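Local coordinates for protein BIS(5'-nucleosyl)-tetraphosphatase (Diadenosine tetraphosphatase), putative (Plasmodium falciparum, PDB 5CFJ) that probably hydrolyses diadenosine tetraphosphate asymmetrically, as an Ap4A hydrolase of the Nudix family, at residues Leu12-Lys17 against Tyr98-Leu103; Phe30-Leu35 against Glu142-Leu147; Leu66-Ile71 against Ile111-His116. All coordinates share one frame; numbering follows the deposited sequence. Where two conformers were deposited one is given.

Contact 1: residues Leu12-Lys17 against Tyr98-Leu103; sequences LLCRLK and YYLAML. With SO4 (sulfate ion), chain D.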
loop_
_atom_site.group_PDB
_atom_site.type_symbol
_atom_site.label_atom_id
_atom_site.label_comp_id
_atom_site.label_asym_id
_atom_site.label_seq_id
_atom_site.Cartn_x
_atom_site.Cartn_y
_atom_site.Cartn_z
ATOM N N LEU A 12 3.302 0.004 -2.109
ATOM C CA LEU A 12 3.337 -0.743 -0.862
ATOM C C LEU A 12 4.492 -0.163 -0.059
ATOM O O LEU A 12 5.655 -0.542 -0.229
ATOM C CB LEU A 12 3.499 -2.242 -1.106
ATOM C CG LEU A 12 3.545 -3.106 0.150
ATOM C CD1 LEU A 12 2.240 -2.971 0.931
ATOM C CD2 LEU A 12 3.819 -4.556 -0.227
ATOM N N LEU A 13 4.156 0.823 0.756
ATOM C CA LEU A 13 5.134 1.573 1.525
ATOM C C LEU A 13 5.416 0.851 2.832
ATOM O O LEU A 13 4.498 0.563 3.600
ATOM C CB LEU A 13 4.638 2.998 1.785
ATOM C CG LEU A 13 5.659 3.954 2.393
ATOM C CD1 LEU A 13 6.817 4.204 1.418
ATOM C CD2 LEU A 13 4.984 5.268 2.773
ATOM N N CYS A 14 6.684 0.543 3.073
ATOM C CA CYS A 14 7.088 -0.151 4.287
ATOM C C CYS A 14 8.108 0.666 5.063
ATOM O O CYS A 14 8.662 1.635 4.549
ATOM C CB CYS A 14 7.650 -1.545 3.971
ATOM S SG CYS A 14 9.276 -1.589 3.217
ATOM N N ARG A 15 8.326 0.280 6.313
ATOM C CA ARG A 15 9.373 0.855 7.141
ATOM C C ARG A 15 9.898 -0.232 8.063
ATOM O O ARG A 15 9.176 -1.175 8.406
ATOM C CB ARG A 15 8.853 2.049 7.945
ATOM C CG ARG A 15 7.870 1.681 9.048
ATOM C CD ARG A 15 7.329 2.915 9.744
ATOM N NE ARG A 15 6.558 2.544 10.930
ATOM C CZ ARG A 15 5.962 3.412 11.739
ATOM N NH1 ARG A 15 6.061 4.711 11.505
ATOM N NH2 ARG A 15 5.280 2.977 12.789
ATOM N N LEU A 16 11.162 -0.106 8.443
ATOM C CA LEU A 16 11.771 -1.032 9.384
ATOM C C LEU A 16 11.197 -0.787 10.780
ATOM O O LEU A 16 11.219 0.337 11.265
ATOM C CB LEU A 16 13.284 -0.858 9.379
ATOM C CG LEU A 16 14.089 -1.838 10.226
ATOM C CD1 LEU A 16 13.967 -3.251 9.681
ATOM C CD2 LEU A 16 15.533 -1.396 10.268
ATOM N N LYS A 17 10.665 -1.830 11.409
ATOM C CA LYS A 17 9.985 -1.677 12.694
ATOM C C LYS A 17 10.955 -1.286 13.803
ATOM O O LYS A 17 12.064 -1.818 13.888
ATOM C CB LYS A 17 9.252 -2.970 13.066
ATOM C CG LYS A 17 8.340 -2.850 14.275
ATOM N N TYR A 98 1.002 -3.253 -6.974
ATOM C CA TYR A 98 1.719 -2.579 -5.900
ATOM C C TYR A 98 3.214 -2.650 -6.146
ATOM O O TYR A 98 3.736 -3.706 -6.513
ATOM C CB TYR A 98 1.395 -3.210 -4.550
ATOM C CG TYR A 98 -0.022 -2.996 -4.099
ATOM C CD1 TYR A 98 -0.419 -1.783 -3.547
ATOM C CD2 TYR A 98 -0.976 -4.006 -4.222
ATOM C CE1 TYR A 98 -1.720 -1.584 -3.120
ATOM C CE2 TYR A 98 -2.274 -3.815 -3.794
ATOM C CZ TYR A 98 -2.645 -2.602 -3.252
ATOM O OH TYR A 98 -3.942 -2.392 -2.820
ATOM N N TYR A 99 3.886 -1.524 -5.914
ATOM C CA TYR A 99 5.338 -1.400 -6.038
ATOM C C TYR A 99 5.885 -1.165 -4.644
ATOM O O TYR A 99 5.458 -0.237 -3.970
ATOM C CB TYR A 99 5.718 -0.237 -6.960
ATOM C CG TYR A 99 5.045 -0.289 -8.319
ATOM C CD1 TYR A 99 3.802 0.294 -8.516
ATOM C CD2 TYR A 99 5.641 -0.935 -9.394
ATOM C CE1 TYR A 99 3.173 0.253 -9.744
ATOM C CE2 TYR A 99 5.014 -0.984 -10.635
ATOM C CZ TYR A 99 3.780 -0.393 -10.791
ATOM O OH TYR A 99 3.142 -0.430 -12.000
ATOM N N LEU A 100 6.815 -1.999 -4.202
ATOM C CA LEU A 100 7.365 -1.878 -2.856
ATOM C C LEU A 100 8.308 -0.691 -2.731
ATOM O O LEU A 100 9.136 -0.455 -3.610
ATOM C CB LEU A 100 8.104 -3.159 -2.486
ATOM C CG LEU A 100 8.676 -3.301 -1.070
ATOM C CD1 LEU A 100 7.581 -3.317 -0.009
ATOM C CD2 LEU A 100 9.531 -4.550 -0.964
ATOM N N ALA A 101 8.198 0.047 -1.635
ATOM C CA ALA A 101 9.138 1.127 -1.351
ATOM C C ALA A 101 9.403 1.189 0.141
ATOM O O ALA A 101 8.512 0.892 0.935
ATOM C CB ALA A 101 8.600 2.459 -1.847
ATOM N N MET A 102 10.617 1.562 0.524
ATOM C CA MET A 102 10.929 1.711 1.935
ATOM C C MET A 102 11.047 3.177 2.308
ATOM O O MET A 102 11.849 3.932 1.750
ATOM C CB MET A 102 12.211 0.976 2.303
ATOM C CG MET A 102 12.409 0.883 3.807
ATOM S SD MET A 102 13.963 0.087 4.234
ATOM C CE MET A 102 13.771 -1.511 3.449
ATOM N N LEU A 103 10.217 3.571 3.262
ATOM C CA LEU A 103 10.245 4.911 3.796
ATOM C C LEU A 103 11.545 5.057 4.565
ATOM O O LEU A 103 11.856 4.236 5.421
ATOM C CB LEU A 103 9.037 5.142 4.692
ATOM C CG LEU A 103 8.810 6.562 5.198
ATOM C CD1 LEU A 103 8.509 7.523 4.054
ATOM C CD2 LEU A 103 7.686 6.533 6.201
HETATM S S SO4 D . 3.174 5.815 13.987
HETATM O O1 SO4 D . 1.983 6.143 13.213
HETATM O O2 SO4 D . 4.357 6.336 13.305
HETATM O O3 SO4 D . 3.265 4.366 14.127
HETATM O O4 SO4 D . 3.066 6.425 15.310
HETATM O O HOH W 1 12.403 2.457 7.608
#
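Leu12-Leu16 and Tyr98-Leu103 run as neighbouring parallel strands in the mixed sheet of the Nudix fold, their segment axes 4.5 Å apart at the closest approach and 37° from parallel. The ladder uses every other residue of each strand: Leu12 N gives to Tyr99 O, Ala101 N to Leu12 O, Cys14 N to Ala101 O and Leu103 N to Cys14 O. The last two bonds are short, each 2.8 Å from N to O.

Leu12, Cys14, Leu100 and Met102 share one face, where branched and slender groups fill a core that helix 134-147 covers. Leu100 CD1 lies 4.0 Å from Leu12 CD2 and reaches Cys14 SG as well. With SG set between its own backbone N and carbonyl carbon (chi1 73°), the small cysteine fits closely against Met102: Cys14 SG lies 4.0 Å from Met102 CB. On the face of Leu13 and Ala101, Leu13 CD1 passes over the short alanine and meets Leu103 CB at 4.1 Å, beside Ile71. Past the last direct bond a water bridges Leu103 O and Leu16 N. Arg15 extends away from the neighbouring strand, its NE paired with Glu31, and grips a sulfate, probably from the crystallisation liquor, with two nitrogens: NH1 to O2 at 3.0 Å and NH2 to O3 at 2.8 Å.

Contact 2: residues Phe30-Leu35 against Glu142-Leu147; sequences FEFLFL and EAEEFL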
loop_
_atom_site.group_PDB
_atom_site.type_symbol
_atom_site.label_atom_id
_atom_site.label_comp_id
_atom_site.label_asym_id
_atom_site.label_seq_id
_atom_site.Cartn_x
_atom_site.Cartn_y
_atom_site.Cartn_z
ATOM N N PHE A 30 9.102 -5.653 9.527
ATOM C CA PHE A 30 8.686 -4.463 8.806
ATOM C C PHE A 30 7.239 -4.149 9.085
ATOM O O PHE A 30 6.472 -5.015 9.487
ATOM C CB PHE A 30 8.909 -4.648 7.309
ATOM C CG PHE A 30 10.342 -4.813 6.950
ATOM C CD1 PHE A 30 11.118 -3.716 6.643
ATOM C CD2 PHE A 30 10.931 -6.063 6.975
ATOM C CE1 PHE A 30 12.461 -3.872 6.336
ATOM C CE2 PHE A 30 12.266 -6.224 6.674
ATOM C CZ PHE A 30 13.030 -5.125 6.357
ATOM N N GLU A 31 6.876 -2.894 8.877
ATOM C CA GLU A 31 5.490 -2.468 8.933
ATOM C C GLU A 31 5.131 -1.831 7.603
ATOM O O GLU A 31 6.000 -1.315 6.910
ATOM C CB GLU A 31 5.260 -1.464 10.069
ATOM C CG GLU A 31 5.410 -2.049 11.451
ATOM C CD GLU A 31 5.506 -0.992 12.542
ATOM O OE1 GLU A 31 6.019 0.125 12.287
ATOM O OE2 GLU A 31 5.079 -1.284 13.678
ATOM N N PHE A 32 3.843 -1.828 7.287
ATOM C CA PHE A 32 3.335 -1.353 6.020
ATOM C C PHE A 32 2.249 -0.326 6.274
ATOM O O PHE A 32 1.385 -0.534 7.135
ATOM C CB PHE A 32 2.776 -2.516 5.199
ATOM C CG PHE A 32 3.786 -3.584 4.906
ATOM C CD1 PHE A 32 3.992 -4.634 5.795
ATOM C CD2 PHE A 32 4.544 -3.530 3.746
ATOM C CE1 PHE A 32 4.941 -5.606 5.529
ATOM C CE2 PHE A 32 5.479 -4.503 3.467
ATOM C CZ PHE A 32 5.678 -5.544 4.357
ATOM N N LEU A 33 2.258 0.761 5.512
ATOM C CA LEU A 33 1.282 1.821 5.731
ATOM C C LEU A 33 -0.057 1.470 5.105
ATOM O O LEU A 33 -0.173 1.363 3.887
ATOM C CB LEU A 33 1.791 3.151 5.174
ATOM C CG LEU A 33 0.850 4.347 5.325
ATOM C CD1 LEU A 33 0.560 4.619 6.799
ATOM C CD2 LEU A 33 1.442 5.591 4.658
ATOM N N PHE A 34 -1.068 1.307 5.951
ATOM C CA PHE A 34 -2.421 1.010 5.501
ATOM C C PHE A 34 -3.359 2.153 5.853
ATOM O O PHE A 34 -3.243 2.761 6.915
ATOM C CB PHE A 34 -2.911 -0.323 6.085
ATOM C CG PHE A 34 -2.542 -1.502 5.244
ATOM C CD1 PHE A 34 -3.526 -2.242 4.620
ATOM C CD2 PHE A 34 -1.212 -1.846 5.030
ATOM C CE1 PHE A 34 -3.206 -3.309 3.812
ATOM C CE2 PHE A 34 -0.888 -2.917 4.226
ATOM C CZ PHE A 34 -1.886 -3.650 3.610
ATOM N N LEU A 35 -4.271 2.433 4.930
ATOM C CA LEU A 35 -5.179 3.565 5.025
ATOM C C LEU A 35 -6.613 3.058 5.082
ATOM O O LEU A 35 -6.992 2.172 4.302
ATOM C CB LEU A 35 -5.000 4.490 3.823
ATOM C CG LEU A 35 -3.565 4.860 3.453
ATOM C CD1 LEU A 35 -3.572 5.742 2.212
ATOM C CD2 LEU A 35 -2.864 5.574 4.588
ATOM N N GLU A 142 4.893 -11.989 1.366
ATOM C CA GLU A 142 5.851 -12.138 0.279
ATOM C C GLU A 142 6.810 -10.938 0.189
ATOM O O GLU A 142 8.012 -11.109 -0.072
ATOM C CB GLU A 142 5.096 -12.381 -1.031
ATOM C CG GLU A 142 4.293 -13.692 -0.955
ATOM C CD GLU A 142 3.428 -13.993 -2.172
ATOM O OE1 GLU A 142 3.476 -13.237 -3.162
ATOM O OE2 GLU A 142 2.688 -15.004 -2.136
ATOM N N ALA A 143 6.303 -9.739 0.468
ATOM C CA ALA A 143 7.160 -8.565 0.512
ATOM C C ALA A 143 8.183 -8.704 1.631
ATOM O O ALA A 143 9.353 -8.362 1.456
ATOM C CB ALA A 143 6.334 -7.296 0.687
ATOM N N GLU A 144 7.753 -9.215 2.781
ATOM C CA GLU A 144 8.714 -9.409 3.867
ATOM C C GLU A 144 9.774 -10.443 3.498
ATOM O O GLU A 144 10.952 -10.289 3.850
ATOM C CB GLU A 144 7.996 -9.802 5.152
ATOM C CG GLU A 144 7.248 -8.635 5.760
ATOM C CD GLU A 144 6.904 -8.853 7.210
ATOM O OE1 GLU A 144 6.444 -9.957 7.557
ATOM O OE2 GLU A 144 7.109 -7.919 8.010
ATOM N N GLU A 145 9.364 -11.476 2.769
ATOM C CA GLU A 145 10.320 -12.447 2.237
ATOM C C GLU A 145 11.355 -11.772 1.329
ATOM O O GLU A 145 12.558 -12.034 1.439
ATOM C CB GLU A 145 9.572 -13.544 1.483
ATOM C CG GLU A 145 10.376 -14.782 1.176
ATOM C CD GLU A 145 9.488 -16.002 1.042
ATOM O OE1 GLU A 145 8.281 -15.888 1.345
ATOM O OE2 GLU A 145 9.992 -17.073 0.642
ATOM N N PHE A 146 10.893 -10.897 0.437
ATOM C CA PHE A 146 11.817 -10.156 -0.417
ATOM C C PHE A 146 12.775 -9.297 0.410
ATOM O O PHE A 146 13.988 -9.268 0.153
ATOM C CB PHE A 146 11.054 -9.286 -1.417
ATOM C CG PHE A 146 11.926 -8.299 -2.146
ATOM C CD1 PHE A 146 12.617 -8.666 -3.292
ATOM C CD2 PHE A 146 12.065 -7.002 -1.681
ATOM C CE1 PHE A 146 13.427 -7.760 -3.955
ATOM C CE2 PHE A 146 12.877 -6.095 -2.333
ATOM C CZ PHE A 146 13.554 -6.471 -3.473
ATOM N N LEU A 147 12.231 -8.596 1.403
ATOM C CA LEU A 147 13.021 -7.668 2.210
ATOM C C LEU A 147 14.110 -8.356 3.021
ATOM O O LEU A 147 15.076 -7.719 3.441
ATOM C CB LEU A 147 12.104 -6.878 3.138
ATOM C CG LEU A 147 11.225 -5.826 2.457
ATOM C CD1 LEU A 147 10.043 -5.462 3.342
ATOM C CD2 LEU A 147 12.044 -4.583 2.117
#
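Phe30 and Leu147 both turn CG anti to their carbonyl carbons (chi1 -64° and -72°), which lays the leucine branch over the phenylalanine ring. This is helix-on-sheet packing in the Nudix fold: the end of helix 134-147 lies against strand 30-37, the two segment axes 9.9 Å apart and their directions 131° from each other. Leu147 CD1 sits over the middle of the Phe30 ring, 3.7 Å from its centroid and close to the ring normal, a CH-pi contact. Leu147 CB meets the same ring near its rim, 3.6 Å from Phe30 CE2, so the flat aromatic face takes up two carbons of one residue.

Two residues along the strand, Phe32 also points to the helix, but it is met differently. The aliphatic part of Glu144 approaches its edge in the ring plane, with CG 3.7 Å from Phe32 CZ. Ala143, small enough to let the helix come near, places CB 4.0 Å from Phe32 CE2; the ring reaches on to Leu12 and Cys14 of the adjoining strand.

Glu144 suits its place because its methylenes serve the aromatic ring while its carboxylate turns to polar partners. Glu144 OE1 is hydrogen-bonded to the hydroxyl of Ser124, and Glu144 OE2 accepts a weak hydrogen bond from Phe30 N, 3.4 Å away.

Contact 3: residues Leu66-Ile71 against Ile111-His116; sequences LEETGI and ILSDEH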
loop_
_atom_site.group_PDB
_atom_site.type_symbol
_atom_site.label_atom_id
_atom_site.label_comp_id
_atom_site.label_asym_id
_atom_site.label_seq_id
_atom_site.Cartn_x
_atom_site.Cartn_y
_atom_site.Cartn_z
ATOM N N LEU A 66 1.238 10.241 -2.986
ATOM C CA LEU A 66 1.374 11.637 -2.594
ATOM C C LEU A 66 0.014 12.261 -2.244
ATOM O O LEU A 66 -0.124 12.949 -1.236
ATOM C CB LEU A 66 2.060 12.421 -3.708
ATOM C CG LEU A 66 2.206 13.927 -3.513
ATOM C CD1 LEU A 66 2.977 14.256 -2.242
ATOM C CD2 LEU A 66 2.902 14.515 -4.724
ATOM N N GLU A 67 -0.992 12.018 -3.077
ATOM C CA GLU A 67 -2.326 12.551 -2.835
ATOM C C GLU A 67 -2.918 12.038 -1.532
ATOM O O GLU A 67 -3.572 12.782 -0.803
ATOM C CB GLU A 67 -3.267 12.196 -3.985
ATOM C CG GLU A 67 -2.946 12.927 -5.269
ATOM C CD GLU A 67 -3.953 12.684 -6.371
ATOM O OE1 GLU A 67 -5.115 12.347 -6.060
ATOM O OE2 GLU A 67 -3.581 12.848 -7.554
ATOM N N GLU A 68 -2.694 10.762 -1.240
ATOM C CA GLU A 68 -3.390 10.112 -0.135
ATOM C C GLU A 68 -2.645 10.177 1.194
ATOM O O GLU A 68 -3.242 9.927 2.243
ATOM C CB GLU A 68 -3.700 8.659 -0.502
ATOM C CG GLU A 68 -4.719 8.582 -1.613
ATOM C CD GLU A 68 -4.998 7.183 -2.107
ATOM O OE1 GLU A 68 -4.384 6.201 -1.634
ATOM O OE2 GLU A 68 -5.869 7.058 -2.988
ATOM N N THR A 69 -1.358 10.513 1.169
ATOM C CA THR A 69 -0.559 10.524 2.394
ATOM C C THR A 69 0.306 11.769 2.566
ATOM O O THR A 69 0.899 11.969 3.621
ATOM C CB THR A 69 0.406 9.319 2.464
ATOM O OG1 THR A 69 1.449 9.482 1.497
ATOM C CG2 THR A 69 -0.298 7.997 2.247
ATOM N N GLY A 70 0.445 12.569 1.513
ATOM C CA GLY A 70 1.358 13.700 1.530
ATOM C C GLY A 70 2.826 13.308 1.417
ATOM O O GLY A 70 3.701 14.164 1.435
ATOM N N ILE A 71 3.109 12.016 1.267
ATOM C CA ILE A 71 4.492 11.563 1.189
ATOM C C ILE A 71 4.923 11.450 -0.266
ATOM O O ILE A 71 4.345 10.674 -1.030
ATOM C CB ILE A 71 4.677 10.206 1.891
ATOM C CG1 ILE A 71 4.280 10.307 3.367
ATOM C CG2 ILE A 71 6.105 9.721 1.733
ATOM C CD1 ILE A 71 4.286 8.972 4.090
ATOM N N ILE A 111 -0.379 12.677 6.066
ATOM C CA ILE A 111 -1.454 13.644 5.918
ATOM C C ILE A 111 -2.542 13.037 5.061
ATOM O O ILE A 111 -2.348 12.839 3.865
ATOM C CB ILE A 111 -0.953 14.944 5.268
ATOM C CG1 ILE A 111 0.185 15.542 6.099
ATOM C CG2 ILE A 111 -2.097 15.934 5.102
ATOM C CD1 ILE A 111 0.895 16.694 5.424
ATOM N N LEU A 112 -3.681 12.723 5.666
ATOM C CA LEU A 112 -4.737 12.036 4.931
ATOM C C LEU A 112 -5.558 12.981 4.068
ATOM O O LEU A 112 -5.668 14.167 4.360
ATOM C CB LEU A 112 -5.652 11.292 5.897
ATOM C CG LEU A 112 -4.993 10.157 6.683
ATOM C CD1 LEU A 112 -5.989 9.545 7.647
ATOM C CD2 LEU A 112 -4.420 9.084 5.744
ATOM N N SER A 113 -6.140 12.439 3.006
ATOM C CA SER A 113 -7.099 13.167 2.177
ATOM C C SER A 113 -8.506 12.759 2.586
ATOM O O SER A 113 -8.673 11.944 3.492
ATOM C CB SER A 113 -6.868 12.877 0.697
ATOM O OG SER A 113 -7.269 11.555 0.387
ATOM N N ASP A 114 -9.521 13.290 1.910
ATOM C CA ASP A 114 -10.891 12.928 2.270
ATOM C C ASP A 114 -11.209 11.458 1.975
ATOM O O ASP A 114 -12.225 10.937 2.436
ATOM C CB ASP A 114 -11.910 13.841 1.568
ATOM C CG ASP A 114 -11.745 13.882 0.054
ATOM O OD1 ASP A 114 -10.981 13.071 -0.506
ATOM O OD2 ASP A 114 -12.398 14.739 -0.583
ATOM N N GLU A 115 -10.331 10.791 1.232
ATOM C CA GLU A 115 -10.537 9.393 0.870
ATOM C C GLU A 115 -10.387 8.438 2.054
ATOM O O GLU A 115 -10.876 7.304 2.011
ATOM C CB GLU A 115 -9.565 9.000 -0.243
ATOM C CG GLU A 115 -9.868 7.678 -0.916
ATOM C CD GLU A 115 -9.282 7.606 -2.310
ATOM O OE1 GLU A 115 -8.508 8.515 -2.673
ATOM O OE2 GLU A 115 -9.587 6.638 -3.038
ATOM N N HIS A 116 -9.701 8.885 3.104
ATOM C CA HIS A 116 -9.423 8.022 4.246
ATOM C C HIS A 116 -9.645 8.714 5.580
ATOM O O HIS A 116 -9.465 9.918 5.696
ATOM C CB HIS A 116 -7.989 7.510 4.174
ATOM C CG HIS A 116 -7.702 6.732 2.933
ATOM N ND1 HIS A 116 -7.081 7.290 1.833
ATOM C CD2 HIS A 116 -7.976 5.450 2.599
ATOM C CE1 HIS A 116 -6.970 6.377 0.887
ATOM N NE2 HIS A 116 -7.510 5.252 1.325
HETATM O O HOH W 2 -3.077 14.139 1.582
HETATM O O HOH W 3 -5.981 9.775 2.032
HETATM O O HOH W 4 -5.805 3.779 -0.827
#
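Near the C-terminal part of helix 57-69 the backbone of Ile111-His116 passes beside it, and one nearly straight hydrogen bond joins the two directly: Ile111 N to Thr69 O, 2.8 Å. Gly70, the first residue to leave helical geometry, has positive phi, a conformation glycine adopts easily, and its lack of a side chain suits the tight approach to Ile111. Thr69 OG1 accepts from Ile71 N, an ST turn, and is also hydrogen-bonded to Thr65 O, which fits a hydroxyl residue here.

Residues 49-70 carry the Nudix box, the family's signature loop and helix, whose glutamates usually bind divalent metal in relatives; Glu67, here salt-bridged to Arg63, and Glu68 occupy such positions. One water donates to both Glu67 O and Ile111 O; another donates to Glu68 O, accepts from Ser113 N and lies 2.7 Å from His116 ND1.

Glu68 OE1 accepts from Lys48 N of the strand beyond. Glu68 OE2 stands only 3.0 Å from Glu115 OE1, with the carboxylate planes 76° apart, a close approach of two acceptors, not a hydrogen bond. His116 CE1 comes within 3.6 Å of Glu68 OE1, while Glu115 CG rests on one face of the imidazole.

Contacts 1 and 2, with centres about 6 Å apart, share one sheet: strands 6-16 and 30-37 are successive in the chain and antiparallel neighbours, joined by Leu13 O and Leu33 N. Contact 1 adds strand 92-103, and contact 2 brings helix 134-147 onto one side. Contact 3 lies about 16 Å from contact 1 and 19 Å from contact 2, centre to centre, where Glu68 and Thr69 of Nudix-box helix 57-69 meet Leu33 and Leu35, Ile71 packs on Leu13 and Leu103, and His116 on Leu35. Both segments of contact 3 fall in sequence between those of contact 2, whereas contact 1 interlaces with each of the others. The sheet thus lies between two helices, as in the alpha-beta-alpha Nudix sandwich.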